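Local coordinates for protein MtVAO615 (Myceliophthora thermophila, PDB 6F72) that probably acts as a secreted oxidase with bicovalently bound FAD, its reduced form reacting rapidly with molecular oxygen, although no substrate has been identified, at residues W43-K48 and A143-V148; K48-H53 and V136-K141; R437-V442 and E500-M505; P443-F448 and A492-Y497. All coordinates share one frame; numbering follows the deposited sequence.

Contact 1: W43-K48 and A143-V148; sequences WAKLNK and AQKHNV. With NAG (2-acetamido-2-deoxy-beta-D-glucopyranose), chain B.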
# COMPACT_ATOMS: atom_id res chain seq x y z
N TRP A 43 19.02 -22.88 14.28
CA TRP A 43 17.64 -22.69 13.81
C TRP A 43 16.62 -23.49 14.65
O TRP A 43 15.59 -22.92 15.06
CB TRP A 43 17.53 -22.97 12.30
CG TRP A 43 18.28 -21.93 11.45
CD1 TRP A 43 19.43 -22.12 10.73
CD2 TRP A 43 17.92 -20.54 11.27
NE1 TRP A 43 19.81 -20.95 10.11
CE2 TRP A 43 18.91 -19.97 10.42
CE3 TRP A 43 16.86 -19.75 11.72
CZ2 TRP A 43 18.87 -18.63 10.03
CZ3 TRP A 43 16.82 -18.39 11.32
CH2 TRP A 43 17.82 -17.85 10.48
N ALA A 44 16.93 -24.76 14.94
CA ALA A 44 16.09 -25.59 15.81
C ALA A 44 15.89 -24.97 17.21
O ALA A 44 14.78 -24.98 17.74
CB ALA A 44 16.65 -27.00 15.93
N LYS A 45 16.97 -24.43 17.78
CA LYS A 45 16.96 -23.77 19.09
C LYS A 45 16.05 -22.52 19.08
O LYS A 45 15.31 -22.29 20.05
CB LYS A 45 18.42 -23.45 19.49
CG LYS A 45 18.65 -22.51 20.68
CD LYS A 45 19.88 -21.64 20.43
CE LYS A 45 19.53 -20.37 19.64
NZ LYS A 45 20.61 -19.90 18.72
N LEU A 46 16.09 -21.74 17.99
CA LEU A 46 15.14 -20.65 17.78
C LEU A 46 13.72 -21.21 17.65
O LEU A 46 12.78 -20.69 18.27
CB LEU A 46 15.50 -19.77 16.57
CG LEU A 46 14.51 -18.66 16.15
CD1 LEU A 46 14.28 -17.61 17.23
CD2 LEU A 46 14.92 -18.00 14.84
N ASN A 47 13.57 -22.28 16.87
CA ASN A 47 12.27 -22.92 16.66
C ASN A 47 11.61 -23.41 17.97
O ASN A 47 10.38 -23.32 18.11
CB ASN A 47 12.39 -24.06 15.64
CG ASN A 47 11.06 -24.45 15.04
OD1 ASN A 47 10.07 -23.73 15.16
ND2 ASN A 47 11.02 -25.62 14.38
N LYS A 48 12.42 -23.91 18.91
CA LYS A 48 11.95 -24.29 20.25
C LYS A 48 11.39 -23.07 21.01
O LYS A 48 10.23 -23.08 21.41
CB LYS A 48 13.08 -24.96 21.05
CG LYS A 48 12.64 -25.57 22.37
CD LYS A 48 13.85 -25.87 23.25
CE LYS A 48 13.46 -26.35 24.64
NZ LYS A 48 13.18 -27.81 24.68
N ALA A 143 18.30 -12.92 15.78
CA ALA A 143 18.84 -12.23 14.60
C ALA A 143 19.99 -11.32 14.99
O ALA A 143 21.00 -11.25 14.29
CB ALA A 143 17.77 -11.47 13.86
N GLN A 144 19.86 -10.66 16.14
CA GLN A 144 20.94 -9.80 16.64
C GLN A 144 22.15 -10.62 17.13
O GLN A 144 23.30 -10.25 16.86
CB GLN A 144 20.40 -8.75 17.64
CG GLN A 144 19.53 -7.70 16.91
CD GLN A 144 18.82 -6.65 17.80
OE1 GLN A 144 19.46 -5.72 18.34
NE2 GLN A 144 17.49 -6.75 17.89
N LYS A 145 21.90 -11.74 17.80
CA LYS A 145 22.98 -12.67 18.19
C LYS A 145 23.72 -13.21 16.96
O LYS A 145 24.96 -13.29 16.96
CB LYS A 145 22.43 -13.82 19.04
CG LYS A 145 23.50 -14.78 19.58
CD LYS A 145 22.88 -16.09 20.04
CE LYS A 145 23.95 -17.13 20.34
NZ LYS A 145 23.37 -18.24 21.13
N HIS A 146 22.97 -13.54 15.90
CA HIS A 146 23.51 -14.24 14.72
C HIS A 146 23.75 -13.40 13.48
O HIS A 146 24.10 -13.94 12.42
CB HIS A 146 22.64 -15.45 14.37
CG HIS A 146 22.70 -16.54 15.39
ND1 HIS A 146 23.83 -17.31 15.58
CD2 HIS A 146 21.79 -16.96 16.29
CE1 HIS A 146 23.60 -18.18 16.55
NE2 HIS A 146 22.38 -17.99 17.00
N ASN A 147 23.55 -12.08 13.60
CA ASN A 147 23.79 -11.12 12.53
C ASN A 147 22.91 -11.40 11.29
O ASN A 147 23.36 -11.25 10.14
CB ASN A 147 25.29 -11.04 12.21
CG ASN A 147 25.64 -9.90 11.28
OD1 ASN A 147 25.05 -8.82 11.35
ND2 ASN A 147 26.59 -10.15 10.41
N VAL A 148 21.67 -11.79 11.54
CA VAL A 148 20.69 -12.04 10.47
C VAL A 148 19.86 -10.78 10.20
O VAL A 148 19.41 -10.10 11.14
CB VAL A 148 19.79 -13.26 10.80
CG1 VAL A 148 18.69 -13.45 9.77
CG2 VAL A 148 20.62 -14.54 10.89
C1 NAG B . 9.84 -26.15 13.75
C2 NAG B . 9.93 -26.82 12.37
C3 NAG B . 8.53 -27.16 11.87
C4 NAG B . 7.77 -28.07 12.84
C5 NAG B . 7.84 -27.58 14.31
C6 NAG B . 7.75 -28.77 15.27
C7 NAG B . 11.94 -25.85 11.27
C8 NAG B . 12.39 -24.87 10.22
N2 NAG B . 10.61 -25.96 11.41
O3 NAG B . 8.62 -27.82 10.60
O4 NAG B . 6.40 -28.21 12.41
O5 NAG B . 9.05 -26.90 14.69
O6 NAG B . 6.40 -29.24 15.36
O7 NAG B . 12.75 -26.47 11.94

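Contact 2: K48-H53 and V136-K141; sequences KTLNGH and VQAALK. With NAG (2-acetamido-2-deoxy-beta-D-glucopyranose), chain B; NAG (2-acetamido-2-deoxy-beta-D-glucopyranose), chain D.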
# COMPACT_ATOMS: atom_id res chain seq x y z
N LYS A 48 12.42 -23.91 18.91
CA LYS A 48 11.95 -24.29 20.25
C LYS A 48 11.39 -23.07 21.01
O LYS A 48 10.23 -23.08 21.41
CB LYS A 48 13.08 -24.96 21.05
CG LYS A 48 12.64 -25.57 22.37
CD LYS A 48 13.85 -25.87 23.25
CE LYS A 48 13.46 -26.35 24.64
NZ LYS A 48 13.18 -27.81 24.68
N THR A 49 12.24 -22.05 21.16
CA THR A 49 11.87 -20.74 21.73
C THR A 49 10.55 -20.22 21.15
O THR A 49 9.70 -19.70 21.89
CB THR A 49 12.98 -19.69 21.51
OG1 THR A 49 14.26 -20.27 21.77
CG2 THR A 49 12.79 -18.51 22.42
N LEU A 50 10.39 -20.37 19.83
CA LEU A 50 9.20 -19.94 19.10
C LEU A 50 8.00 -20.90 19.16
O LEU A 50 6.99 -20.68 18.47
CB LEU A 50 9.56 -19.68 17.63
CG LEU A 50 10.47 -18.50 17.32
CD1 LEU A 50 10.76 -18.43 15.82
CD2 LEU A 50 9.87 -17.19 17.81
N ASN A 51 8.13 -21.96 19.97
CA ASN A 51 7.05 -22.94 20.19
C ASN A 51 6.63 -23.63 18.85
O ASN A 51 5.45 -23.86 18.57
CB ASN A 51 5.93 -22.18 20.96
CG ASN A 51 4.56 -22.86 20.92
OD1 ASN A 51 4.43 -24.07 21.12
ND2 ASN A 51 3.53 -22.05 20.68
N GLY A 52 7.63 -23.93 18.02
CA GLY A 52 7.40 -24.53 16.70
C GLY A 52 6.97 -23.60 15.56
O GLY A 52 6.57 -24.08 14.49
N HIS A 53 7.08 -22.29 15.77
CA HIS A 53 6.57 -21.29 14.81
C HIS A 53 7.60 -20.72 13.82
O HIS A 53 7.33 -19.71 13.14
CB HIS A 53 5.81 -20.17 15.56
CG HIS A 53 4.46 -20.60 16.06
ND1 HIS A 53 4.30 -21.24 17.27
CD2 HIS A 53 3.23 -20.50 15.52
CE1 HIS A 53 3.02 -21.52 17.45
NE2 HIS A 53 2.35 -21.07 16.40
N VAL A 136 8.42 -12.18 18.57
CA VAL A 136 9.18 -11.06 17.99
C VAL A 136 10.45 -10.82 18.81
O VAL A 136 11.54 -10.76 18.25
CB VAL A 136 8.33 -9.77 17.89
CG1 VAL A 136 9.14 -8.62 17.30
CG2 VAL A 136 7.08 -10.02 17.07
N GLN A 137 10.31 -10.71 20.13
CA GLN A 137 11.44 -10.54 21.04
C GLN A 137 12.48 -11.64 20.86
O GLN A 137 13.68 -11.36 20.79
CB GLN A 137 10.96 -10.48 22.49
CG GLN A 137 10.24 -9.19 22.87
CD GLN A 137 9.46 -9.28 24.18
OE1 GLN A 137 9.09 -10.37 24.63
NE2 GLN A 137 9.18 -8.12 24.78
N ALA A 138 12.01 -12.89 20.76
CA ALA A 138 12.88 -14.05 20.51
C ALA A 138 13.61 -13.94 19.18
O ALA A 138 14.84 -14.10 19.13
CB ALA A 138 12.06 -15.33 20.57
N ALA A 139 12.86 -13.64 18.11
CA ALA A 139 13.42 -13.53 16.76
C ALA A 139 14.45 -12.41 16.63
O ALA A 139 15.51 -12.60 16.02
CB ALA A 139 12.31 -13.37 15.74
N LEU A 140 14.13 -11.26 17.24
CA LEU A 140 15.05 -10.11 17.30
C LEU A 140 16.33 -10.45 18.06
O LEU A 140 17.42 -10.12 17.60
CB LEU A 140 14.36 -8.88 17.92
CG LEU A 140 13.22 -8.16 17.19
CD1 LEU A 140 12.56 -7.13 18.09
CD2 LEU A 140 13.68 -7.50 15.90
N LYS A 141 16.20 -11.14 19.20
CA LYS A 141 17.38 -11.54 19.98
C LYS A 141 18.27 -12.47 19.16
O LYS A 141 19.49 -12.31 19.13
CB LYS A 141 16.99 -12.23 21.30
CG LYS A 141 16.55 -11.28 22.38
CD LYS A 141 17.02 -11.74 23.75
CE LYS A 141 16.99 -10.60 24.75
NZ LYS A 141 17.74 -9.39 24.28
C1 NAG B . 9.84 -26.15 13.75
C2 NAG B . 9.93 -26.82 12.37
C3 NAG B . 8.53 -27.16 11.87
C4 NAG B . 7.77 -28.07 12.84
C5 NAG B . 7.84 -27.58 14.31
C6 NAG B . 7.75 -28.77 15.27
C7 NAG B . 11.94 -25.85 11.27
C8 NAG B . 12.39 -24.87 10.22
N2 NAG B . 10.61 -25.96 11.41
O3 NAG B . 8.62 -27.82 10.60
O4 NAG B . 6.40 -28.21 12.41
O5 NAG B . 9.05 -26.90 14.69
O6 NAG B . 6.40 -29.24 15.36
O7 NAG B . 12.75 -26.47 11.94
C1 NAG D . 0.87 -20.13 12.06
C2 NAG D . 0.23 -21.29 11.27
C3 NAG D . -1.27 -21.33 11.54
C4 NAG D . -1.59 -21.44 13.04
C5 NAG D . -0.92 -20.26 13.75
C6 NAG D . -1.13 -20.27 15.26
C7 NAG D . 1.49 -21.75 9.19
C8 NAG D . 1.51 -21.52 7.71
N2 NAG D . 0.46 -21.19 9.84
O3 NAG D . -1.87 -22.42 10.81
O4 NAG D . -3.01 -21.36 13.24
O5 NAG D . 0.49 -20.22 13.45
O6 NAG D . -0.24 -21.21 15.89
O7 NAG D . 2.37 -22.40 9.75

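Contact 3: R437-V442 and E500-M505; sequences RNISQV and ETLQPM. With NAG (2-acetamido-2-deoxy-beta-D-glucopyranose), chain G.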
# COMPACT_ATOMS: atom_id res chain seq x y z
N ARG A 437 -2.07 12.67 -20.87
CA ARG A 437 -2.06 12.32 -22.30
C ARG A 437 -0.82 11.51 -22.64
O ARG A 437 -0.94 10.47 -23.30
CB ARG A 437 -2.07 13.57 -23.19
CG ARG A 437 -3.29 14.45 -23.08
CD ARG A 437 -3.07 15.68 -23.96
NE ARG A 437 -3.67 15.52 -25.27
CZ ARG A 437 -4.60 16.33 -25.78
NH1 ARG A 437 -5.05 17.39 -25.11
NH2 ARG A 437 -5.09 16.09 -26.99
N ASN A 438 0.35 11.99 -22.21
CA ASN A 438 1.63 11.29 -22.40
C ASN A 438 1.66 9.85 -21.83
O ASN A 438 2.13 8.92 -22.51
CB ASN A 438 2.78 12.12 -21.84
CG ASN A 438 3.10 13.36 -22.69
OD1 ASN A 438 2.35 13.72 -23.60
ND2 ASN A 438 4.24 14.00 -22.38
N ILE A 439 1.16 9.69 -20.61
CA ILE A 439 1.08 8.37 -19.95
C ILE A 439 0.11 7.45 -20.71
O ILE A 439 0.39 6.26 -20.88
CB ILE A 439 0.67 8.46 -18.45
CG1 ILE A 439 1.70 9.28 -17.66
CG2 ILE A 439 0.52 7.06 -17.85
CD1 ILE A 439 1.24 9.79 -16.29
N SER A 440 -1.00 8.02 -21.18
CA SER A 440 -1.97 7.30 -22.00
C SER A 440 -1.42 6.72 -23.33
O SER A 440 -2.08 5.90 -23.97
CB SER A 440 -3.19 8.18 -22.29
OG SER A 440 -3.86 8.53 -21.09
N GLN A 441 -0.22 7.14 -23.73
CA GLN A 441 0.44 6.64 -24.95
C GLN A 441 1.36 5.45 -24.65
O GLN A 441 1.87 4.79 -25.58
CB GLN A 441 1.22 7.74 -25.71
CG GLN A 441 0.46 9.03 -26.02
CD GLN A 441 -0.96 8.80 -26.50
OE1 GLN A 441 -1.19 8.17 -27.52
NE2 GLN A 441 -1.92 9.33 -25.75
N VAL A 442 1.57 5.20 -23.36
CA VAL A 442 2.45 4.13 -22.89
C VAL A 442 1.54 2.93 -22.53
O VAL A 442 0.94 2.92 -21.45
CB VAL A 442 3.32 4.60 -21.68
CG1 VAL A 442 4.44 3.61 -21.40
CG2 VAL A 442 3.92 5.98 -21.93
N GLU A 500 13.16 5.97 -13.77
CA GLU A 500 14.03 7.03 -14.24
C GLU A 500 13.49 7.85 -15.41
O GLU A 500 14.07 8.89 -15.74
CB GLU A 500 15.47 6.52 -14.44
CG GLU A 500 15.70 5.62 -15.63
CD GLU A 500 16.76 4.56 -15.35
OE1 GLU A 500 17.14 4.38 -14.18
OE2 GLU A 500 17.21 3.91 -16.30
N THR A 501 12.36 7.42 -15.97
CA THR A 501 11.71 8.14 -17.05
C THR A 501 10.29 8.52 -16.69
O THR A 501 9.97 9.71 -16.70
CB THR A 501 11.77 7.36 -18.40
OG1 THR A 501 13.13 7.12 -18.74
CG2 THR A 501 11.12 8.14 -19.54
N LEU A 502 9.45 7.55 -16.38
CA LEU A 502 8.04 7.87 -16.13
C LEU A 502 7.82 8.70 -14.84
O LEU A 502 7.13 9.73 -14.89
CB LEU A 502 7.15 6.62 -16.17
CG LEU A 502 5.65 6.86 -15.96
CD1 LEU A 502 5.04 7.76 -17.03
CD2 LEU A 502 4.91 5.56 -15.91
N GLN A 503 8.40 8.26 -13.72
CA GLN A 503 8.25 9.01 -12.47
C GLN A 503 8.80 10.46 -12.55
O GLN A 503 8.06 11.37 -12.18
CB GLN A 503 8.80 8.24 -11.24
CG GLN A 503 8.49 8.90 -9.90
CD GLN A 503 7.01 8.91 -9.56
OE1 GLN A 503 6.43 7.86 -9.30
NE2 GLN A 503 6.39 10.10 -9.55
N PRO A 504 10.06 10.67 -13.03
CA PRO A 504 10.51 12.07 -13.18
C PRO A 504 9.66 12.94 -14.13
O PRO A 504 9.56 14.16 -13.92
CB PRO A 504 11.95 11.92 -13.70
CG PRO A 504 12.40 10.63 -13.10
CD PRO A 504 11.19 9.74 -13.27
N MET A 505 9.07 12.33 -15.16
CA MET A 505 8.15 13.06 -16.05
C MET A 505 6.93 13.50 -15.26
O MET A 505 6.50 14.65 -15.37
CB MET A 505 7.73 12.23 -17.28
CG MET A 505 6.67 12.93 -18.14
SD MET A 505 6.21 12.11 -19.68
CE MET A 505 5.09 10.84 -19.10
C1 NAG G . 4.74 15.18 -23.04
C2 NAG G . 5.55 15.96 -21.98
C3 NAG G . 6.65 16.88 -22.56
C4 NAG G . 7.37 16.28 -23.78
C5 NAG G . 6.31 15.84 -24.80
C6 NAG G . 6.90 15.30 -26.11
C7 NAG G . 4.42 16.61 -19.86
C8 NAG G . 3.38 17.53 -19.28
N2 NAG G . 4.61 16.73 -21.18
O3 NAG G . 7.64 17.17 -21.56
O4 NAG G . 8.32 17.20 -24.33
O5 NAG G . 5.51 14.81 -24.19
O6 NAG G . 7.49 14.01 -25.88
O7 NAG G . 5.03 15.83 -19.15

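Contact 4: P443-F448 and A492-Y497; sequences PAFSPF and AARDRY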
# COMPACT_ATOMS: atom_id res chain seq x y z
N PRO A 443 1.43 1.93 -23.43
CA PRO A 443 0.38 0.89 -23.30
C PRO A 443 0.46 -0.01 -22.05
O PRO A 443 -0.58 -0.50 -21.56
CB PRO A 443 0.51 0.07 -24.59
CG PRO A 443 1.28 0.95 -25.52
CD PRO A 443 2.23 1.70 -24.64
N ALA A 444 1.67 -0.22 -21.53
CA ALA A 444 1.83 -0.96 -20.26
C ALA A 444 1.37 -0.18 -18.99
O ALA A 444 1.15 -0.77 -17.94
CB ALA A 444 3.27 -1.43 -20.11
N PHE A 445 1.21 1.14 -19.12
CA PHE A 445 0.89 2.00 -17.99
C PHE A 445 -0.46 2.71 -18.13
O PHE A 445 -0.82 3.56 -17.29
CB PHE A 445 2.02 3.02 -17.78
CG PHE A 445 3.31 2.41 -17.29
CD1 PHE A 445 4.20 1.79 -18.18
CD2 PHE A 445 3.65 2.48 -15.95
CE1 PHE A 445 5.39 1.24 -17.72
CE2 PHE A 445 4.86 1.94 -15.49
CZ PHE A 445 5.72 1.31 -16.38
N SER A 446 -1.21 2.34 -19.17
CA SER A 446 -2.53 2.92 -19.47
C SER A 446 -3.58 1.79 -19.57
O SER A 446 -3.25 0.74 -20.07
CB SER A 446 -2.45 3.72 -20.77
OG SER A 446 -3.73 4.18 -21.20
N PRO A 447 -4.81 1.96 -19.05
CA PRO A 447 -5.22 3.11 -18.21
C PRO A 447 -4.55 3.08 -16.84
O PRO A 447 -3.79 2.16 -16.53
CB PRO A 447 -6.74 2.92 -18.06
CG PRO A 447 -6.98 1.47 -18.33
CD PRO A 447 -5.93 1.04 -19.31
N PHE A 448 -4.80 4.12 -16.04
CA PHE A 448 -4.33 4.16 -14.66
C PHE A 448 -5.37 4.78 -13.74
O PHE A 448 -6.24 5.54 -14.19
CB PHE A 448 -2.98 4.88 -14.54
CG PHE A 448 -3.02 6.33 -14.96
CD1 PHE A 448 -2.79 6.69 -16.30
CD2 PHE A 448 -3.26 7.33 -14.03
CE1 PHE A 448 -2.83 8.03 -16.69
CE2 PHE A 448 -3.29 8.67 -14.41
CZ PHE A 448 -3.07 9.02 -15.75
N ALA A 492 13.05 -5.91 -16.64
CA ALA A 492 14.08 -5.11 -16.00
C ALA A 492 14.14 -3.71 -16.61
O ALA A 492 14.32 -2.72 -15.90
CB ALA A 492 15.44 -5.79 -16.07
N ALA A 493 13.94 -3.66 -17.93
CA ALA A 493 13.88 -2.40 -18.67
C ALA A 493 12.61 -1.63 -18.32
O ALA A 493 12.67 -0.40 -18.21
CB ALA A 493 13.98 -2.64 -20.17
N ARG A 494 11.49 -2.32 -18.14
CA ARG A 494 10.23 -1.68 -17.69
C ARG A 494 10.37 -1.07 -16.27
O ARG A 494 9.89 0.06 -15.99
CB ARG A 494 9.06 -2.66 -17.78
CG ARG A 494 7.69 -2.00 -17.63
CD ARG A 494 6.55 -2.95 -17.96
NE ARG A 494 6.38 -3.11 -19.40
CZ ARG A 494 5.53 -3.96 -19.98
NH1 ARG A 494 4.73 -4.74 -19.26
NH2 ARG A 494 5.48 -4.01 -21.31
N ASP A 495 11.05 -1.82 -15.40
CA ASP A 495 11.44 -1.38 -14.06
C ASP A 495 12.24 -0.04 -14.11
O ASP A 495 11.86 0.94 -13.43
CB ASP A 495 12.23 -2.50 -13.36
CG ASP A 495 12.04 -2.51 -11.86
OD1 ASP A 495 11.02 -1.99 -11.37
OD2 ASP A 495 12.92 -3.08 -11.17
N ARG A 496 13.31 -0.00 -14.91
CA ARG A 496 14.13 1.22 -15.04
C ARG A 496 13.39 2.36 -15.74
O ARG A 496 13.54 3.53 -15.33
CB ARG A 496 15.49 0.95 -15.69
CG ARG A 496 16.41 0.05 -14.86
CD ARG A 496 17.74 -0.20 -15.56
NE ARG A 496 17.57 -0.57 -16.97
CZ ARG A 496 17.47 -1.82 -17.45
NH1 ARG A 496 17.54 -2.88 -16.66
NH2 ARG A 496 17.30 -1.99 -18.75
N TYR A 497 12.60 2.03 -16.76
CA TYR A 497 11.69 3.01 -17.37
C TYR A 497 10.80 3.70 -16.32
O TYR A 497 10.70 4.93 -16.32
CB TYR A 497 10.83 2.40 -18.48
CG TYR A 497 9.71 3.33 -18.93
CD1 TYR A 497 9.98 4.42 -19.78
CD2 TYR A 497 8.40 3.14 -18.47
CE1 TYR A 497 8.95 5.29 -20.16
CE2 TYR A 497 7.38 3.98 -18.86
CZ TYR A 497 7.65 5.06 -19.67
OH TYR A 497 6.61 5.89 -20.03

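Contact 1: W43-K48 and A143-V148
Lys45 and Lys145 bring two like charges together, with NZ of Lys45 4.0 Å from NZ of Lys145, and the same Lys45 NZ lies 3.1 Å from NE2 of His146. It reaches the imidazole at its edge, near the ring plane, from the opposite direction to the His146 side chain. Lys45 gets there by curling: its chain bends at every torsion beyond CB, with chi3 at 86°, while Lys145 runs out extended. A long, weak ion pair with Asp42 probably offsets some of the positive charge. Beside these charged and polar groups the contact turns apolar, CH2 of Trp43 lying 4.4 Å from CG2 of Val148, obliquely to the indole. Helix 40-49 here packs beside the end of helix 133-146, which belongs to the FAD-binding PCMH-type domain. Past that end Asn147 takes a positive phi, and Val148 leads into strand 150-153. Trp43 also stacks on Tyr126 and, with Val148, touches Leu169, so both segments rest on the small mixed sheet. On helix 40-49, Asn47 carries an N-linked glycan through a 1.4 Å bond from its ND2 to C1 of the first sugar, while its OD1 accepts from the backbone N of Leu54.

Contact 2: K48-H53 and V136-K141
Ala138 meets Thr49 and Leu50 through a single methyl: its CB lies 3.8 Å from CG2 of Thr49 and 4.0 Å from CD2 of Leu50. In Thr49 the methyl rather than the hydroxyl faces helix 133-146. CG2 stands opposite the backbone N across the CA-CB bond, which leaves OG1 beside that N (chi1 -43°), where it bonds back to the carbonyl of Lys45, one turn earlier. Leu50 reaches Ala138 with the end of its branch. The small alanine lets the chains come close, the CA atoms of Thr49 and Ala138 being 6.9 Å apart.

Behind these side chains helix 40-49 ends in a Schellman motif, with Asn51 at positive phi, and a type I' turn runs from Leu50 to His53. The Leu50 carbonyl grips His53 twice, accepting from its backbone N and, in the carbonyl plane, from ND1 at 3.0 Å. The imidazole is thereby oriented, and its other nitrogen, NE2, makes a nearly straight 2.6 Å hydrogen bond (174°) to O6 of a sugar of a second glycan.

Leu50 also packs on Val128 of strand 126-129, and Ala139 on Val128 and on Leu169 and Leu171 of strand 169-172, so helices 40-49 and 133-146 lie together on the small mixed sheet, while Val136 and Leu140 touch Val257 of strand 251-257.

Contact 3: R437-V442 and E500-M505
Ile439 and Leu502 make the closest apolar touch of this contact, CG1 of Ile439 lying 3.7 Å from CD1 of Leu502, their side chains crossing at about a right angle. Met505 adds a second apolar group. Its chain is extended as far as the sulfur and then bends at chi3 (79°), which brings the terminal CE against two neighbours on the other helix: CB of Asn438 at 3.8 Å and CG1 of Ile439 at 4.0 Å. Helix 426-439 thus packs at its C-terminal end against helix 488-508, which is irregular here, with a wider pi-type turn at 500-502 and a kink at Pro504.

The covalent interaction is the N-glycosidic bond of Asn438, whose ND2 is joined to C1 of a sugar. Met505 borders this attachment: its SD lies 3.8 Å from ND2 of Asn438, and its CG is 3.5 Å from O7 of the sugar's acetamido group.

Polar bonds hold each segment separately. NE2 of Gln441 folds back to the carbonyl O of Arg437 at 2.9 Å, nearly straight (166°) but tilted from the carbonyl plane, and also bonds to Asn346. Arg437 forms a salt bridge with Glu317. On helix 488-508, Gln503 NE2 bonds to Asp507 and to the Ser415 carbonyl.

Leu502 and Ile439 form the buried part of this interface, whereas Met505 lies between that apolar layer and the glycan, its CE touching Ile439 and its CG facing the sugar's O7. Cohesion between the two segments therefore rests on van der Waals packing, with hydrogen bonds shaping the end of helix 426-439.

Contact 4: P443-F448 and A492-Y497
Phe445 and Tyr497 reach each other through different first torsions: chi1 of -69° sets the phenyl of Phe445 beside its own backbone N, whereas chi1 of 169° swings the Tyr497 ring to the far side from its N. The two side chains then slide past each other in opposite directions. Their rings form an offset edge-to-face pair, the edge of Tyr497 turned toward the face of Phe445, with planes at 63° and centroids 5.4 Å apart. The nearest atoms are CE1 of Phe445 and CE2 of Tyr497, 3.6 Å apart.

Arg494 divides its side chain between two neighbours. Its CG lies 4.0 Å from CE1 of Phe445, obliquely to the ring, and beyond it a bend at chi3 brings the guanidinium to Ala444. There the methyl sits over the centre of one face, with CB of Ala444 3.4 Å from CZ of Arg494. NH1 of the group is hydrogen-bonded to the carbonyl of Ser481. The backbone of Ala444 is also hydrogen-bonded to Ser481, so the methyl and the guanidinium are anchored to the same residue.

Phe445 is buried and extends the apolar cluster to Phe412 of strand 412-419 and to Ala498 and Leu502 on helix 488-508. The segment 443-448, with a cis peptide before Pro447, runs from the loop after helix 426-439 into the start of strand 448-452. Here it is clamped against helix 488-508, which packs on the seven-stranded antiparallel sheet; that sheet and its covering helices are consistent with the substrate (cap) domain of VAO-type flavoproteins.

In the fold
The four contacts form two pairs. Contacts 1 and 2, centres 8 Å apart, both join helix 40-49 to helix 133-146 and share Lys48; contact 2 closes within the span of contact 1. Contacts 3 and 4, centres 9 Å apart, both use helix 488-508, with contact 4 lying within the span of contact 3. Both members of the first pair precede the second along the chain, and the centres of contacts 1 and 3 are 46 Å apart. The first pair packs helix 40-49 beside helix 133-146 on the small mixed sheet of the FAD-binding region; the second joins helices and a loop around the seven-stranded antiparallel sheet. Glycosylated asparagines occur in both regions.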